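Local coordinates for putative extracellular solute-binding protein (Bordetella bronchiseptica, PDB 4P56) that probably captures mandelate or related aromatic 2-hydroxy acids in the periplasm for a TRAP transporter, and is seen here with (R)-mandelate bound, at residues 91-96 with 234-239; 162-167 with 181-186. One frame throughout, in Å; residues are numbered along the deposited sequence.

Interaction 1: 91-96 with 234-239. With RMN ((R)-mandelic acid), chain D.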
# COMPACT_ATOMS: atom_id res chain seq x y z
N SER A 91 -1.34 -6.59 2.33
CA SER A 91 -1.17 -5.23 2.80
C SER A 91 -0.58 -5.22 4.20
O SER A 91 -1.11 -5.86 5.09
CB SER A 91 -2.48 -4.45 2.82
OG SER A 91 -2.25 -3.21 3.51
N HIS A 92 0.47 -4.44 4.39
CA HIS A 92 1.12 -4.34 5.68
C HIS A 92 0.21 -3.73 6.72
O HIS A 92 0.40 -3.96 7.91
CB HIS A 92 2.39 -3.53 5.52
CG HIS A 92 3.45 -4.32 4.84
ND1 HIS A 92 4.25 -3.81 3.85
CD2 HIS A 92 3.84 -5.59 5.04
CE1 HIS A 92 5.08 -4.75 3.43
NE2 HIS A 92 4.86 -5.84 4.15
N ALA A 93 -0.80 -3.01 6.27
CA ALA A 93 -1.81 -2.46 7.17
C ALA A 93 -2.72 -3.51 7.81
O ALA A 93 -3.37 -3.24 8.82
CB ALA A 93 -2.68 -1.41 6.41
N TYR A 94 -2.81 -4.70 7.23
CA TYR A 94 -3.85 -5.64 7.63
C TYR A 94 -3.41 -6.53 8.79
O TYR A 94 -4.17 -7.40 9.20
CB TYR A 94 -4.24 -6.49 6.43
CG TYR A 94 -4.94 -5.70 5.36
CD1 TYR A 94 -5.19 -4.31 5.51
CD2 TYR A 94 -5.38 -6.32 4.20
CE1 TYR A 94 -5.83 -3.60 4.50
CE2 TYR A 94 -6.03 -5.61 3.20
CZ TYR A 94 -6.23 -4.25 3.36
OH TYR A 94 -6.89 -3.63 2.34
N TYR A 95 -2.20 -6.32 9.31
CA TYR A 95 -1.65 -7.18 10.40
C TYR A 95 -1.16 -6.37 11.59
O TYR A 95 0.03 -6.13 11.73
CB TYR A 95 -0.52 -8.07 9.86
CG TYR A 95 -0.95 -8.76 8.60
CD1 TYR A 95 -1.54 -9.99 8.66
CD2 TYR A 95 -0.77 -8.16 7.37
CE1 TYR A 95 -1.98 -10.64 7.48
CE2 TYR A 95 -1.19 -8.77 6.20
CZ TYR A 95 -1.77 -10.01 6.27
OH TYR A 95 -2.20 -10.61 5.11
N PRO A 96 -2.08 -5.98 12.46
CA PRO A 96 -1.76 -5.14 13.63
C PRO A 96 -0.60 -5.71 14.40
O PRO A 96 -0.70 -6.88 14.80
CB PRO A 96 -3.02 -5.21 14.47
CG PRO A 96 -4.09 -5.50 13.51
CD PRO A 96 -3.47 -6.40 12.46
N TYR A 234 -1.00 10.01 4.04
CA TYR A 234 -0.42 8.75 4.54
C TYR A 234 -0.27 7.90 3.27
O TYR A 234 -0.68 8.30 2.16
CB TYR A 234 -1.39 8.04 5.53
CG TYR A 234 -2.49 7.44 4.73
CD1 TYR A 234 -3.52 8.22 4.27
CD2 TYR A 234 -2.45 6.10 4.32
CE1 TYR A 234 -4.48 7.72 3.43
CE2 TYR A 234 -3.43 5.58 3.51
CZ TYR A 234 -4.44 6.41 3.05
OH TYR A 234 -5.43 5.95 2.21
N SER A 235 0.33 6.74 3.40
CA SER A 235 0.30 5.77 2.32
C SER A 235 0.29 4.37 2.95
O SER A 235 0.16 4.25 4.17
CB SER A 235 1.49 5.99 1.38
OG SER A 235 1.42 5.08 0.30
N ASP A 236 0.42 3.34 2.13
CA ASP A 236 0.38 1.95 2.60
C ASP A 236 1.33 1.18 1.71
O ASP A 236 1.56 1.57 0.55
CB ASP A 236 -1.03 1.36 2.49
CG ASP A 236 -1.11 -0.09 2.96
OD1 ASP A 236 -0.34 -0.51 3.88
OD2 ASP A 236 -1.94 -0.84 2.38
N THR A 237 1.93 0.12 2.27
CA THR A 237 2.86 -0.71 1.50
C THR A 237 2.26 -2.09 1.41
O THR A 237 1.57 -2.51 2.33
CB THR A 237 4.27 -0.76 2.14
OG1 THR A 237 4.18 -1.05 3.54
CG2 THR A 237 5.00 0.61 1.99
N HIS A 238 2.52 -2.77 0.31
CA HIS A 238 2.17 -4.16 0.19
C HIS A 238 3.42 -4.98 -0.04
O HIS A 238 4.43 -4.46 -0.53
CB HIS A 238 1.25 -4.36 -1.03
CG HIS A 238 -0.09 -3.73 -0.89
ND1 HIS A 238 -1.02 -3.77 -1.92
CD2 HIS A 238 -0.66 -3.01 0.10
CE1 HIS A 238 -2.12 -3.13 -1.54
NE2 HIS A 238 -1.92 -2.66 -0.32
N ALA A 239 3.35 -6.26 0.26
CA ALA A 239 4.45 -7.18 -0.02
C ALA A 239 4.01 -8.22 -1.04
O ALA A 239 2.90 -8.72 -0.97
CB ALA A 239 4.91 -7.87 1.25
C1 RMN D . -5.46 -0.53 -0.11
C2 RMN D . -5.56 -1.78 -0.70
C3 RMN D . -5.92 -1.90 -2.03
C4 RMN D . -6.23 -0.78 -2.77
C5 RMN D . -6.14 0.48 -2.18
C6 RMN D . -5.75 0.59 -0.86
C7 RMN D . -5.08 -0.40 1.34
C10 RMN D . -6.31 -0.04 2.13
O8 RMN D . -4.18 0.62 1.58
O11 RMN D . -6.65 1.18 2.32
O12 RMN D . -7.05 -0.97 2.56

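Interaction 2: 162-167 with 181-186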
# COMPACT_ATOMS: atom_id res chain seq x y z
N GLY A 162 -10.37 20.41 13.03
CA GLY A 162 -11.54 20.05 13.80
C GLY A 162 -12.58 19.27 13.00
O GLY A 162 -13.39 18.56 13.59
N ASP A 163 -12.55 19.38 11.67
CA ASP A 163 -13.51 18.68 10.82
C ASP A 163 -13.37 17.15 10.87
O ASP A 163 -14.32 16.42 10.56
CB ASP A 163 -13.41 19.15 9.35
CG ASP A 163 -13.87 20.60 9.16
OD1 ASP A 163 -14.68 21.11 9.96
OD2 ASP A 163 -13.43 21.22 8.16
N PHE A 164 -12.19 16.65 11.26
CA PHE A 164 -12.02 15.20 11.40
C PHE A 164 -12.71 14.65 12.63
O PHE A 164 -12.93 13.42 12.73
CB PHE A 164 -10.54 14.83 11.56
CG PHE A 164 -9.74 14.86 10.28
CD1 PHE A 164 -9.94 13.91 9.30
CD2 PHE A 164 -8.71 15.77 10.12
CE1 PHE A 164 -9.15 13.93 8.13
CE2 PHE A 164 -7.94 15.78 8.97
CZ PHE A 164 -8.16 14.86 7.99
N GLN A 165 -13.01 15.50 13.61
CA GLN A 165 -13.42 14.98 14.91
C GLN A 165 -14.71 14.18 14.77
O GLN A 165 -15.72 14.69 14.30
CB GLN A 165 -13.58 16.10 15.96
CG GLN A 165 -13.64 15.54 17.41
CD GLN A 165 -12.30 14.92 17.88
OE1 GLN A 165 -11.25 15.57 17.80
NE2 GLN A 165 -12.34 13.67 18.36
N GLY A 166 -14.66 12.92 15.19
CA GLY A 166 -15.85 12.09 15.18
C GLY A 166 -16.18 11.38 13.88
O GLY A 166 -17.05 10.51 13.88
N LEU A 167 -15.53 11.72 12.76
CA LEU A 167 -15.80 11.01 11.51
C LEU A 167 -15.39 9.56 11.61
O LEU A 167 -14.26 9.24 12.03
CB LEU A 167 -15.07 11.62 10.33
CG LEU A 167 -15.29 13.09 10.04
CD1 LEU A 167 -14.50 13.48 8.79
CD2 LEU A 167 -16.79 13.36 9.85
N LYS A 181 -6.69 8.23 13.94
CA LYS A 181 -6.80 8.37 15.39
C LYS A 181 -6.16 9.69 15.80
O LYS A 181 -6.73 10.46 16.56
CB LYS A 181 -6.12 7.18 16.10
CG LYS A 181 -6.34 7.16 17.61
CD LYS A 181 -5.60 5.99 18.27
CE LYS A 181 -6.01 5.81 19.74
NZ LYS A 181 -4.85 5.93 20.67
N ALA A 182 -4.98 9.98 15.27
CA ALA A 182 -4.25 11.16 15.74
C ALA A 182 -5.01 12.47 15.43
O ALA A 182 -4.97 13.42 16.22
CB ALA A 182 -2.86 11.21 15.14
N VAL A 183 -5.67 12.52 14.28
CA VAL A 183 -6.40 13.73 13.91
C VAL A 183 -7.81 13.76 14.53
O VAL A 183 -8.56 14.70 14.30
CB VAL A 183 -6.48 13.93 12.37
CG1 VAL A 183 -5.11 14.12 11.77
CG2 VAL A 183 -7.21 12.77 11.70
N GLY A 184 -8.15 12.74 15.32
CA GLY A 184 -9.38 12.77 16.09
C GLY A 184 -10.55 12.08 15.42
O GLY A 184 -11.69 12.15 15.91
N ALA A 185 -10.30 11.40 14.30
CA ALA A 185 -11.37 10.62 13.65
C ALA A 185 -11.49 9.25 14.33
O ALA A 185 -10.69 8.90 15.19
CB ALA A 185 -11.11 10.47 12.14
N SER A 186 -12.50 8.46 13.94
CA SER A 186 -12.69 7.11 14.53
C SER A 186 -12.41 6.11 13.45
O SER A 186 -13.23 5.88 12.57
CB SER A 186 -14.11 6.92 15.06
OG SER A 186 -14.48 8.01 15.87

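Interaction 1: 91-96 with 234-239
Asp-236 meets Ser-91 through its carboxylate, and OD2 is the atom on which the contact turns. Its CG lies anti to the backbone N (chi1 179°), which carries the carboxylate across to Ser-91, the last residue of strand 87-91. There Ser-91 OG donates over 2.6 Å to the syn lone pair of Asp-236 OD2, and the same oxygen accepts the hydroxyl O8 of (R)-mandelate at 2.8 Å. Ser-91 OG in turn accepts the amide N of Ala-93, an ST turn that fixes the hydroxyl's position, while the CB of Ala-93 lies 3.6 Å from the other carboxylate oxygen, OD1 of Asp-236.

At Thr-237 the backbone and side chain both take hold of His-92. The carbonyl O of Thr-237 accepts the amide N of His-92 at 3.0 Å, and OG1 of Thr-237, near the plane of the imidazole, shares a hydrogen bond with ND1 of His-92 (2.8 Å), in which either atom could be the donor. His-135 bonds the other ring nitrogen, so the imidazole is held at both nitrogens.

His-238 pairs with Ser-91 as an antiparallel non-hydrogen-bonded pair, and its CD2 approaches Ser-91 CB to 3.6 Å. Its NE2 makes a weak bond to Asp-236 OD2, whereas ND1 is bonded to Tyr-144 OH; the edge of the ring faces C2 of the ligand. The methyl of Ala-239, CB, lies 3.5 Å from His-92 NE2.

Ser-91 CB also sits over the centre of one face of the Tyr-94 ring, whose OH donates to the ligand carboxylate oxygen O12 at 2.7 Å and is bonded to the amide of Ala-192 as well. Tyr-94 thus binds the mandelate carboxylate and Asp-236 its hydroxyl, with Arg-170 also bonded to the ligand, which suits a 2-hydroxy acid; Ser-91, one shell out, probably helps to position the aspartate.

Interaction 2: 162-167 with 181-186
Gln-165 and Gly-184 bring the two backbones within 4.8 Å, CA to CA, where a type II beta turn from Phe-164 to Leu-167 lies against the C-terminal end of helix 174-182. Gly-184 leaves the helix with positive phi (96°) in a Schellman motif, and its carbonyl O accepts the amide N of Gly-166 at 3.2 Å. That bond is nearly straight at the hydrogen. Gly-166, the third residue of the turn, likewise has positive phi. Two residues after Gly-184, Ser-186 N donates to Leu-167 O over 2.7 Å, and the CA of Ala-185 makes a C-H...O contact with Phe-164 O between these two bonds.

Among the side chains, Phe-164 and Val-183 carry the apolar part. With CG anti to its carbonyl carbon (chi1 -77°), the Phe-164 ring turns one face to the valine, and CG2 of Val-183 makes a CH-pi contact 3.7 Å from the ring centroid. The CB of Phe-164 also abuts the carbonyl O of Val-183. The methyl of Ala-185 lies against two carbonyl oxygens, CB 3.4 Å from Leu-167 O and 3.5 Å from Phe-164 O. On the exposed side, Gln-165 bends at chi2 (68°) and folds its amide back over Gly-184; NE2 comes close to the glycine carbonyl, but the angle is too poor for a hydrogen bond.

Val-303 of helix 297-307 and Ile-161 also touch Val-183, extending the apolar packing. The bond from Ser-186 to Leu-167 leads into the pairing of parallel strands 168-171 and 186-189, and a further backbone bond joins Ser-186 to Ile-169. The contact thus joins the entrances of the two parallel strands of a beta-alpha-beta crossover, in which helix 174-182 connects neighbouring strands at the edge of the mixed sheet.

How the interactions relate
Interaction 2 lies within the span of chain that interaction 1 brings together, yet the two do not touch: their centres are 21 Å apart and their nearest atoms about 9 Å. Interaction 1 is buried, its centre about 5 Å from that of the chain, and binds the ligand directly, whereas interaction 2 is partly buried, its centre about 22 Å from that of the chain, and holds no pocket residue. Helix 174-182 runs between the two regions: Tyr-234, in segment 234-239, packs on Met-175, Ala-176 and Val-179, and interaction 2 forms around the helix's C-terminal end. Strand 168-171, entered directly from 162-167, supplies Arg-170, which binds the same mandelate as Tyr-94 and Asp-236.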